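Local atomic coordinates of putative uncharacterized protein PH0242 (Pyrococcus horikoshii, PDB entry 3VU1), a protein that belongs to the AglB oligosaccharyltransferase family, represented here by its C-terminal globular domain with a bound calcium ion. Residues Y102-E116 and S405-M417. Numbering follows the deposited sequence.
Sequences YLGGAITRKEYNGDE and SNEDYDASFEPHM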
loop_
_atom_site.group_PDB
_atom_site.type_symbol
_atom_site.label_atom_id
_atom_site.label_comp_id
_atom_site.label_asym_id
_atom_site.label_seq_id
_atom_site.Cartn_x
_atom_site.Cartn_y
_atom_site.Cartn_z
ATOM N N TYR A 102 -1.344 17.182 2.837
ATOM C CA TYR A 102 -0.333 17.976 3.537
ATOM C C TYR A 102 0.673 17.068 4.201
ATOM O O TYR A 102 1.867 17.160 3.909
ATOM C CB TYR A 102 -0.934 18.960 4.547
ATOM C CG TYR A 102 0.108 19.841 5.219
ATOM C CD1 TYR A 102 0.993 20.602 4.465
ATOM C CD2 TYR A 102 0.200 19.917 6.609
ATOM C CE1 TYR A 102 1.931 21.402 5.062
ATOM C CE2 TYR A 102 1.140 20.719 7.219
ATOM C CZ TYR A 102 2.007 21.460 6.438
ATOM O OH TYR A 102 2.955 22.280 7.027
ATOM N N LEU A 103 0.186 16.168 5.043
ATOM C CA LEU A 103 1.062 15.299 5.792
ATOM C C LEU A 103 1.905 14.384 4.920
ATOM O O LEU A 103 2.934 13.911 5.385
ATOM C CB LEU A 103 0.284 14.494 6.812
ATOM C CG LEU A 103 -0.392 15.254 7.964
ATOM C CD1 LEU A 103 -1.356 14.326 8.685
ATOM C CD2 LEU A 103 0.636 15.827 8.938
ATOM N N GLY A 104 1.501 14.167 3.664
ATOM C CA GLY A 104 2.230 13.287 2.734
ATOM C C GLY A 104 3.122 14.052 1.770
ATOM O O GLY A 104 3.778 13.456 0.899
ATOM N N GLY A 105 3.145 15.376 1.906
ATOM C CA GLY A 105 4.059 16.200 1.122
ATOM C C GLY A 105 3.575 16.496 -0.283
ATOM O O GLY A 105 4.343 16.978 -1.109
ATOM N N ALA A 106 2.288 16.249 -0.548
ATOM C CA ALA A 106 1.666 16.535 -1.858
ATOM C C ALA A 106 1.351 18.013 -2.101
ATOM O O ALA A 106 1.267 18.451 -3.239
ATOM C CB ALA A 106 0.393 15.704 -2.023
ATOM N N ILE A 107 1.111 18.756 -1.027
ATOM C CA ILE A 107 0.681 20.142 -1.106
ATOM C C ILE A 107 1.401 21.008 -0.058
ATOM O O ILE A 107 1.952 20.512 0.922
ATOM C CB ILE A 107 -0.844 20.296 -0.901
ATOM C CG1 ILE A 107 -1.296 19.771 0.465
ATOM C CG2 ILE A 107 -1.633 19.620 -2.010
ATOM C CD1 ILE A 107 -2.710 20.204 0.799
ATOM N N THR A 108 1.390 22.312 -0.273
ATOM C CA THR A 108 1.990 23.224 0.674
ATOM C C THR A 108 1.031 23.519 1.833
ATOM O O THR A 108 -0.177 23.216 1.760
ATOM C CB THR A 108 2.410 24.547 -0.006
ATOM O OG1 THR A 108 1.254 25.348 -0.301
ATOM C CG2 THR A 108 3.199 24.260 -1.269
ATOM N N ARG A 109 1.581 24.121 2.886
ATOM C CA ARG A 109 0.804 24.551 4.034
ATOM C C ARG A 109 -0.313 25.491 3.614
ATOM O O ARG A 109 -1.442 25.377 4.102
ATOM C CB ARG A 109 1.701 25.233 5.055
ATOM C CG ARG A 109 1.009 25.538 6.364
ATOM C CD ARG A 109 1.991 25.460 7.506
ATOM N NE ARG A 109 1.560 26.335 8.578
ATOM C CZ ARG A 109 2.374 27.134 9.250
ATOM N NH1 ARG A 109 1.890 27.915 10.199
ATOM N NH2 ARG A 109 3.667 27.167 8.957
ATOM N N LYS A 110 0.017 26.398 2.696
ATOM C CA LYS A 110 -0.939 27.365 2.168
ATOM C C LYS A 110 -2.104 26.658 1.505
ATOM O O LYS A 110 -3.270 26.972 1.782
ATOM C CB LYS A 110 -0.277 28.296 1.163
ATOM C CG LYS A 110 -1.257 29.231 0.509
ATOM C CD LYS A 110 -0.560 30.342 -0.253
ATOM C CE LYS A 110 -1.615 31.177 -0.957
ATOM N NZ LYS A 110 -1.016 32.137 -1.914
ATOM N N GLU A 111 -1.794 25.692 0.641
ATOM C CA GLU A 111 -2.838 24.919 -0.018
ATOM C C GLU A 111 -3.697 24.099 0.974
ATOM O O GLU A 111 -4.920 23.952 0.794
ATOM C CB GLU A 111 -2.221 24.031 -1.073
ATOM C CG GLU A 111 -1.556 24.818 -2.167
ATOM C CD GLU A 111 -0.685 23.951 -3.049
ATOM O OE1 GLU A 111 0.143 23.169 -2.517
ATOM O OE2 GLU A 111 -0.843 24.043 -4.283
ATOM N N TYR A 112 -3.048 23.597 2.020
ATOM C CA TYR A 112 -3.704 22.765 3.002
ATOM C C TYR A 112 -4.837 23.505 3.742
ATOM O O TYR A 112 -5.916 22.959 3.929
ATOM C CB TYR A 112 -2.664 22.175 3.962
ATOM C CG TYR A 112 -3.215 21.777 5.288
ATOM C CD1 TYR A 112 -4.154 20.748 5.403
ATOM C CD2 TYR A 112 -2.816 22.437 6.443
ATOM C CE1 TYR A 112 -4.694 20.398 6.638
ATOM C CE2 TYR A 112 -3.331 22.087 7.689
ATOM C CZ TYR A 112 -4.274 21.070 7.791
ATOM O OH TYR A 112 -4.781 20.722 9.046
ATOM N N ASN A 113 -4.604 24.745 4.156
ATOM C CA ASN A 113 -5.592 25.431 4.981
ATOM C C ASN A 113 -5.502 26.944 4.965
ATOM O O ASN A 113 -5.994 27.597 5.868
ATOM C CB ASN A 113 -5.512 24.934 6.423
ATOM C CG ASN A 113 -6.779 25.212 7.202
ATOM O OD1 ASN A 113 -7.898 25.251 6.653
ATOM N ND2 ASN A 113 -6.615 25.402 8.490
ATOM N N GLY A 114 -4.872 27.502 3.941
ATOM C CA GLY A 114 -4.722 28.939 3.843
ATOM C C GLY A 114 -3.408 29.416 4.405
ATOM O O GLY A 114 -2.822 28.763 5.282
ATOM N N ASP A 115 -2.941 30.550 3.883
ATOM C CA ASP A 115 -1.792 31.261 4.456
ATOM C C ASP A 115 -2.190 32.001 5.744
ATOM O O ASP A 115 -3.295 31.819 6.254
ATOM C CB ASP A 115 -1.128 32.202 3.427
ATOM C CG ASP A 115 -2.065 33.302 2.919
ATOM O OD1 ASP A 115 -1.838 33.782 1.787
ATOM O OD2 ASP A 115 -3.019 33.699 3.634
ATOM N N GLU A 116 -1.288 32.840 6.252
ATOM C CA GLU A 116 -1.470 33.553 7.530
ATOM C C GLU A 116 -2.682 34.504 7.547
ATOM O O GLU A 116 -3.107 34.951 8.614
ATOM C CB GLU A 116 -0.166 34.266 7.939
ATOM C CG GLU A 116 0.261 35.445 7.065
ATOM C CD GLU A 116 0.861 35.049 5.723
ATOM O OE1 GLU A 116 1.353 33.899 5.572
ATOM O OE2 GLU A 116 0.838 35.907 4.809
ATOM N N SER A 405 11.782 28.915 5.203
ATOM C CA SER A 405 11.746 28.555 6.615
ATOM C C SER A 405 10.634 27.542 6.870
ATOM O O SER A 405 9.595 27.524 6.189
ATOM C CB SER A 405 11.591 29.813 7.493
ATOM O OG SER A 405 10.443 29.817 8.345
ATOM N N ASN A 406 10.844 26.695 7.863
ATOM C CA ASN A 406 9.788 25.790 8.300
ATOM C C ASN A 406 8.462 26.449 8.646
ATOM O O ASN A 406 7.480 25.752 8.865
ATOM C CB ASN A 406 10.268 24.954 9.474
ATOM C CG ASN A 406 11.337 23.975 9.069
ATOM O OD1 ASN A 406 11.847 24.004 7.944
ATOM N ND2 ASN A 406 11.690 23.104 9.977
ATOM N N GLU A 407 8.431 27.775 8.670
ATOM C CA GLU A 407 7.236 28.510 9.091
ATOM C C GLU A 407 6.571 29.221 7.911
ATOM O O GLU A 407 5.417 29.652 7.996
ATOM C CB GLU A 407 7.560 29.471 10.236
ATOM C CG GLU A 407 8.258 28.785 11.408
ATOM C CD GLU A 407 8.031 29.477 12.746
ATOM O OE1 GLU A 407 8.841 29.268 13.678
ATOM O OE2 GLU A 407 7.040 30.228 12.883
ATOM N N ASP A 408 7.306 29.301 6.807
ATOM C CA ASP A 408 6.823 29.845 5.546
ATOM C C ASP A 408 5.656 28.947 4.988
ATOM O O ASP A 408 5.783 27.720 4.892
ATOM C CB ASP A 408 8.049 29.979 4.604
ATOM C CG ASP A 408 7.717 30.519 3.221
ATOM O OD1 ASP A 408 6.538 30.643 2.858
ATOM O OD2 ASP A 408 8.658 30.803 2.452
ATOM N N TYR A 409 4.526 29.569 4.648
ATOM C CA TYR A 409 3.342 28.860 4.131
ATOM C C TYR A 409 3.503 28.246 2.750
ATOM O O TYR A 409 2.693 27.386 2.341
ATOM C CB TYR A 409 2.102 29.759 4.157
ATOM C CG TYR A 409 1.557 29.919 5.553
ATOM C CD1 TYR A 409 2.234 30.694 6.496
ATOM C CD2 TYR A 409 0.391 29.264 5.948
ATOM C CE1 TYR A 409 1.765 30.822 7.783
ATOM C CE2 TYR A 409 -0.093 29.395 7.238
ATOM C CZ TYR A 409 0.602 30.173 8.143
ATOM O OH TYR A 409 0.146 30.309 9.422
ATOM N N ASP A 410 4.538 28.659 2.026
ATOM C CA ASP A 410 4.749 28.077 0.708
ATOM C C ASP A 410 5.540 26.793 0.833
ATOM O O ASP A 410 5.888 26.173 -0.158
ATOM C CB ASP A 410 5.427 29.059 -0.251
ATOM C CG ASP A 410 4.524 30.232 -0.630
ATOM O OD1 ASP A 410 3.353 30.013 -1.043
ATOM O OD2 ASP A 410 5.000 31.385 -0.514
ATOM N N ALA A 411 5.827 26.404 2.067
ATOM C CA ALA A 411 6.596 25.198 2.327
ATOM C C ALA A 411 5.724 23.959 2.152
ATOM O O ALA A 411 4.557 23.956 2.539
ATOM C CB ALA A 411 7.166 25.239 3.739
ATOM N N SER A 412 6.289 22.920 1.559
ATOM C CA SER A 412 5.733 21.595 1.735
ATOM C C SER A 412 6.795 20.784 2.485
ATOM O O SER A 412 7.959 21.192 2.550
ATOM C CB SER A 412 5.345 20.975 0.396
ATOM O OG SER A 412 6.502 20.713 -0.350
ATOM N N PHE A 413 6.392 19.670 3.084
ATOM C CA PHE A 413 7.328 18.820 3.814
ATOM C C PHE A 413 7.304 17.382 3.284
ATOM O O PHE A 413 6.261 16.735 3.270
ATOM C CB PHE A 413 6.998 18.865 5.303
ATOM C CG PHE A 413 7.093 20.233 5.895
ATOM C CD1 PHE A 413 8.307 20.701 6.415
ATOM C CD2 PHE A 413 5.978 21.084 5.911
ATOM C CE1 PHE A 413 8.399 21.984 6.967
ATOM C CE2 PHE A 413 6.070 22.369 6.445
ATOM C CZ PHE A 413 7.282 22.819 6.986
ATOM N N GLU A 414 8.445 16.876 2.834
ATOM C CA GLU A 414 8.460 15.555 2.230
ATOM C C GLU A 414 8.828 14.494 3.257
ATOM O O GLU A 414 9.878 14.592 3.867
ATOM C CB GLU A 414 9.444 15.532 1.081
ATOM C CG GLU A 414 9.185 14.423 0.084
ATOM C CD GLU A 414 9.484 14.905 -1.315
ATOM O OE1 GLU A 414 10.538 14.497 -1.878
ATOM O OE2 GLU A 414 8.678 15.727 -1.825
ATOM N N PRO A 415 7.944 13.499 3.490
ATOM C CA PRO A 415 8.288 12.470 4.500
ATOM C C PRO A 415 9.282 11.431 4.027
ATOM O O PRO A 415 9.275 11.087 2.877
ATOM C CB PRO A 415 6.946 11.803 4.817
ATOM C CG PRO A 415 6.021 12.254 3.765
ATOM C CD PRO A 415 6.493 13.557 3.230
ATOM N N HIS A 416 10.098 10.935 4.952
ATOM C CA HIS A 416 11.069 9.880 4.717
ATOM C C HIS A 416 10.979 8.834 5.807
ATOM O O HIS A 416 10.665 9.144 6.960
ATOM C CB HIS A 416 12.476 10.446 4.752
ATOM C CG HIS A 416 12.810 11.395 3.624
ATOM N ND1 HIS A 416 13.626 11.044 2.585
ATOM C CD2 HIS A 416 12.471 12.739 3.417
ATOM C CE1 HIS A 416 13.788 12.098 1.750
ATOM N NE2 HIS A 416 13.086 13.143 2.261
ATOM N N MET A 417 11.271 7.581 5.466
ATOM C CA MET A 417 11.387 6.540 6.457
ATOM C C MET A 417 12.634 5.690 6.194
ATOM O O MET A 417 12.685 4.935 5.200
ATOM C CB MET A 417 10.140 5.670 6.483
ATOM C CG MET A 417 10.281 4.508 7.438
ATOM S SD MET A 417 8.755 3.585 7.662
ATOM C CE MET A 417 8.863 2.486 6.257
HETATM O O HOH W 1 3.414 19.015 2.826
HETATM O O HOH W 2 4.855 16.211 5.499
#
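At the start of helix 109-113 two backbone amides point at the loop ahead of strand 412-417: Arg109 N donates to Ala411 O (3.0 Å, N-H...O 159°) and Lys110 N to Tyr409 O (2.9 Å). Thr108 and Glu111 close this helix start with a capping box, and Thr108 CG2 packs on Asp410 O. The Tyr409 ring is sandwiched. Over one face lies the Arg109 guanidinium in a cation-pi contact, CZ 4.0 Å from the ring centroid and the planes 32° apart; the backbone of Asp115 and Glu116 covers the opposite face. CG anti to the backbone N (chi1 -172°) and a bend at chi2 carry the Arg109 chain obliquely across Tyr409, CG nearest CD2 and NE nearest CE2. Further on, Tyr102 OH sits at the edge of the Phe413 ring, the two side chains lying side by side. One water links Tyr102 O and Ile107 O to Phe413 N. Gly105, in a Schellman motif with positive phi, lays its CA against Phe413 O. Capped helix N-terminus and beta-hairpin loop thus meet, joining the end of hairpin 385-401/412-431 in the Peripheral 2 region to the helices 97-103 and 109-113.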